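PDB 4E8H: glutathione S-transferase from Bombyx mori, which binds glutathione as a homodimer and probably catalyses its conjugation to electrophilic substrates. Local coordinates for residues B[101-105]-B[142-146]. Residues are numbered along the deposited sequence; the frame is centred on the assembly and turned at random.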
ATOM      1  N   GLN B 101       1.376  -8.225  -2.007  1.00  7.59           N
ATOM      2  CA  GLN B 101       1.260  -8.353  -0.553  1.00  7.42           C
ATOM      3  C   GLN B 101       2.498  -7.800   0.159  1.00  7.04           C
ATOM      4  O   GLN B 101       2.371  -7.119   1.180  1.00  6.82           O
ATOM      5  CB  GLN B 101       0.979  -9.803  -0.138  1.00  7.57           C
ATOM      6  CG  GLN B 101       0.923 -10.034   1.378  1.00  8.66           C
ATOM      7  CD  GLN B 101       2.286 -10.341   1.978  1.00 10.16           C
ATOM      8  OE1 GLN B 101       3.054 -11.129   1.426  1.00 10.91           O
ATOM      9  NE2 GLN B 101       2.589  -9.725   3.117  1.00 10.48           N
ATOM     10  N   ARG B 102       3.683  -8.092  -0.378  1.00  6.74           N
ATOM     11  CA  ARG B 102       4.932  -7.599   0.206  1.00  6.59           C
ATOM     12  C   ARG B 102       5.023  -6.073   0.115  1.00  6.50           C
ATOM     13  O   ARG B 102       5.513  -5.424   1.042  1.00  6.38           O
ATOM     14  CB  ARG B 102       6.158  -8.262  -0.437  1.00  6.64           C
ATOM     15  CG  ARG B 102       6.200  -9.797  -0.349  1.00  7.07           C
ATOM     16  CD  ARG B 102       6.313 -10.317   1.087  1.00  7.66           C
ATOM     17  NE  ARG B 102       6.836 -11.682   1.124  1.00  8.16           N
ATOM     18  CZ  ARG B 102       6.191 -12.747   1.595  1.00  8.40           C
ATOM     19  NH1 ARG B 102       4.972 -12.639   2.107  1.00  8.42           N
ATOM     20  NH2 ARG B 102       6.785 -13.934   1.568  1.00  8.65           N
ATOM     21  N   LEU B 103       4.537  -5.509  -0.994  1.00  6.43           N
ATOM     22  CA  LEU B 103       4.477  -4.055  -1.173  1.00  6.52           C
ATOM     23  C   LEU B 103       3.508  -3.388  -0.191  1.00  6.62           C
ATOM     24  O   LEU B 103       3.821  -2.336   0.369  1.00  6.54           O
ATOM     25  CB  LEU B 103       4.125  -3.689  -2.622  1.00  6.37           C
ATOM     26  CG  LEU B 103       5.209  -3.905  -3.686  1.00  6.53           C
ATOM     27  CD1 LEU B 103       4.622  -3.803  -5.089  1.00  6.43           C
ATOM     28  CD2 LEU B 103       6.370  -2.927  -3.516  1.00  6.21           C
ATOM     29  N   ASN B 104       2.342  -4.004   0.009  1.00  6.85           N
ATOM     30  CA  ASN B 104       1.388  -3.560   1.028  1.00  7.22           C
ATOM     31  C   ASN B 104       1.928  -3.757   2.449  1.00  7.29           C
ATOM     32  O   ASN B 104       1.692  -2.920   3.327  1.00  7.23           O
ATOM     33  CB  ASN B 104       0.029  -4.250   0.855  1.00  7.41           C
ATOM     34  CG  ASN B 104      -0.832  -3.605  -0.227  1.00  8.28           C
ATOM     35  OD1 ASN B 104      -1.986  -3.250   0.016  1.00 10.00           O
ATOM     36  ND2 ASN B 104      -0.275  -3.450  -1.425  1.00  9.26           N
ATOM     37  N   PHE B 105       2.655  -4.854   2.666  1.00  7.36           N
ATOM     38  CA  PHE B 105       3.382  -5.071   3.921  1.00  7.46           C
ATOM     39  C   PHE B 105       4.355  -3.921   4.166  1.00  7.57           C
ATOM     40  O   PHE B 105       4.384  -3.348   5.253  1.00  7.47           O
ATOM     41  CB  PHE B 105       4.134  -6.411   3.893  1.00  7.46           C
ATOM     42  CG  PHE B 105       5.063  -6.625   5.067  1.00  7.57           C
ATOM     43  CD1 PHE B 105       4.567  -7.008   6.311  1.00  7.35           C
ATOM     44  CD2 PHE B 105       6.439  -6.458   4.918  1.00  7.53           C
ATOM     45  CE1 PHE B 105       5.427  -7.210   7.391  1.00  7.41           C
ATOM     46  CE2 PHE B 105       7.306  -6.659   5.993  1.00  7.40           C
ATOM     47  CZ  PHE B 105       6.800  -7.036   7.231  1.00  7.28           C
ATOM     48  N   TRP B 142       8.466 -10.809  11.385  1.00  6.44           N
ATOM     49  CA  TRP B 142       7.647 -11.210  10.241  1.00  6.49           C
ATOM     50  C   TRP B 142       8.439 -11.233   8.930  1.00  6.43           C
ATOM     51  O   TRP B 142       8.347 -12.201   8.171  1.00  6.52           O
ATOM     52  CB  TRP B 142       6.419 -10.305  10.094  1.00  6.50           C
ATOM     53  CG  TRP B 142       5.405 -10.423  11.201  1.00  6.76           C
ATOM     54  CD1 TRP B 142       5.139 -11.525  11.967  1.00  6.65           C
ATOM     55  CD2 TRP B 142       4.494  -9.403  11.638  1.00  6.90           C
ATOM     56  NE1 TRP B 142       4.136 -11.248  12.865  1.00  7.07           N
ATOM     57  CE2 TRP B 142       3.719  -9.956  12.682  1.00  6.96           C
ATOM     58  CE3 TRP B 142       4.264  -8.075  11.253  1.00  6.96           C
ATOM     59  CZ2 TRP B 142       2.727  -9.224  13.349  1.00  7.16           C
ATOM     60  CZ3 TRP B 142       3.276  -7.349  11.915  1.00  7.11           C
ATOM     61  CH2 TRP B 142       2.522  -7.927  12.951  1.00  7.17           C
ATOM     62  N   LEU B 143       9.209 -10.177   8.664  1.00  6.31           N
ATOM     63  CA  LEU B 143      10.062 -10.133   7.470  1.00  6.19           C
ATOM     64  C   LEU B 143      11.060 -11.289   7.462  1.00  6.26           C
ATOM     65  O   LEU B 143      11.266 -11.933   6.427  1.00  6.03           O
ATOM     66  CB  LEU B 143      10.794  -8.790   7.349  1.00  6.09           C
ATOM     67  CG  LEU B 143      11.778  -8.600   6.184  1.00  5.86           C
ATOM     68  CD1 LEU B 143      11.106  -8.722   4.813  1.00  5.20           C
ATOM     69  CD2 LEU B 143      12.490  -7.264   6.311  1.00  5.88           C
ATOM     70  N   ASN B 144      11.669 -11.547   8.618  1.00  6.43           N
ATOM     71  CA  ASN B 144      12.570 -12.685   8.764  1.00  6.87           C
ATOM     72  C   ASN B 144      11.873 -14.003   8.421  1.00  7.31           C
ATOM     73  O   ASN B 144      12.459 -14.869   7.768  1.00  7.35           O
ATOM     74  CB  ASN B 144      13.163 -12.748  10.173  1.00  6.60           C
ATOM     75  CG  ASN B 144      14.346 -13.691  10.257  1.00  6.49           C
ATOM     76  OD1 ASN B 144      15.432 -13.389   9.762  1.00  6.06           O
ATOM     77  ND2 ASN B 144      14.139 -14.846  10.880  1.00  5.58           N
ATOM     78  N   THR B 145      10.621 -14.138   8.853  1.00  8.00           N
ATOM     79  CA  THR B 145       9.808 -15.317   8.548  1.00  8.76           C
ATOM     80  C   THR B 145       9.462 -15.399   7.058  1.00  9.27           C
ATOM     81  O   THR B 145       9.494 -16.486   6.478  1.00  9.36           O
ATOM     82  CB  THR B 145       8.531 -15.365   9.424  1.00  8.70           C
ATOM     83  OG1 THR B 145       8.910 -15.354  10.804  1.00  8.83           O
ATOM     84  CG2 THR B 145       7.705 -16.626   9.150  1.00  8.84           C
ATOM     85  N   PHE B 146       9.151 -14.257   6.439  1.00  9.96           N
ATOM     86  CA  PHE B 146       8.853 -14.219   5.001  1.00 10.63           C
ATOM     87  C   PHE B 146      10.020 -14.782   4.195  1.00 11.30           C
ATOM     88  O   PHE B 146       9.825 -15.379   3.136  1.00 11.34           O
ATOM     89  CB  PHE B 146       8.542 -12.796   4.506  1.00 10.45           C
ATOM     90  CG  PHE B 146       7.302 -12.173   5.110  1.00 10.16           C
ATOM     91  CD1 PHE B 146       6.360 -12.937   5.799  1.00  9.85           C
ATOM     92  CD2 PHE B 146       7.067 -10.809   4.955  1.00  9.74           C
ATOM     93  CE1 PHE B 146       5.224 -12.346   6.349  1.00  9.99           C
ATOM     94  CE2 PHE B 146       5.932 -10.212   5.493  1.00  9.84           C
ATOM     95  CZ  PHE B 146       5.009 -10.981   6.192  1.00  9.85           C
TER
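Arg102, whose guanidinium lies on the ring of Phe146, sends NH1 to OE1 of its neighbour Gln101 in a short and markedly bent hydrogen bond of 2.5 Å, tilted out of the guanidinium plane. A second bond, from Arg102 NE to the carbonyl oxygen of Val153, grips the same flat group, which should restrict its rotation while it rests on the phenylalanine. The two planes are only 7° apart, and Arg102 CZ stands 4.2 Å from the centroid of the Phe146 ring, an off-centre cation-pi stack. Arg102 NH2 lies beyond the ring, near Phe146 CB at 3.6 Å. Arginine suits this place because it offers a flat, charged face to the aromatic and N-H groups to nearby oxygens. A leucine here would probably leave that face of Phe146 without its cationic partner and Gln101 OE1 and Val153 O without their donors.

Segments 101-105 and 142-146, on helices 93-124 and 130-146 of the all-helical C-terminal domain of the glutathione transferase fold, run nearly antiparallel; their short axes are 12.7 Å apart at closest approach, a gap bridged by long or aromatic side chains. With CG anti to its own nitrogen (chi1 172°), Phe105 reaches toward helix 130-146 and receives the edge of Phe146 on its face. In this edge-to-face pair, with planes at 70°, Phe146 CE2 sits over the middle of the Phe105 ring; phenylalanine suits both places, supplying face and edge. At the edge of that ring, Phe105 CE1 meets Trp142 CE3 at 4.1 Å; the indole also packs on Pro54 of the second subunit. Leu143 adds aliphatic bulk, its CB 4.3 Å from Phe105 CE2.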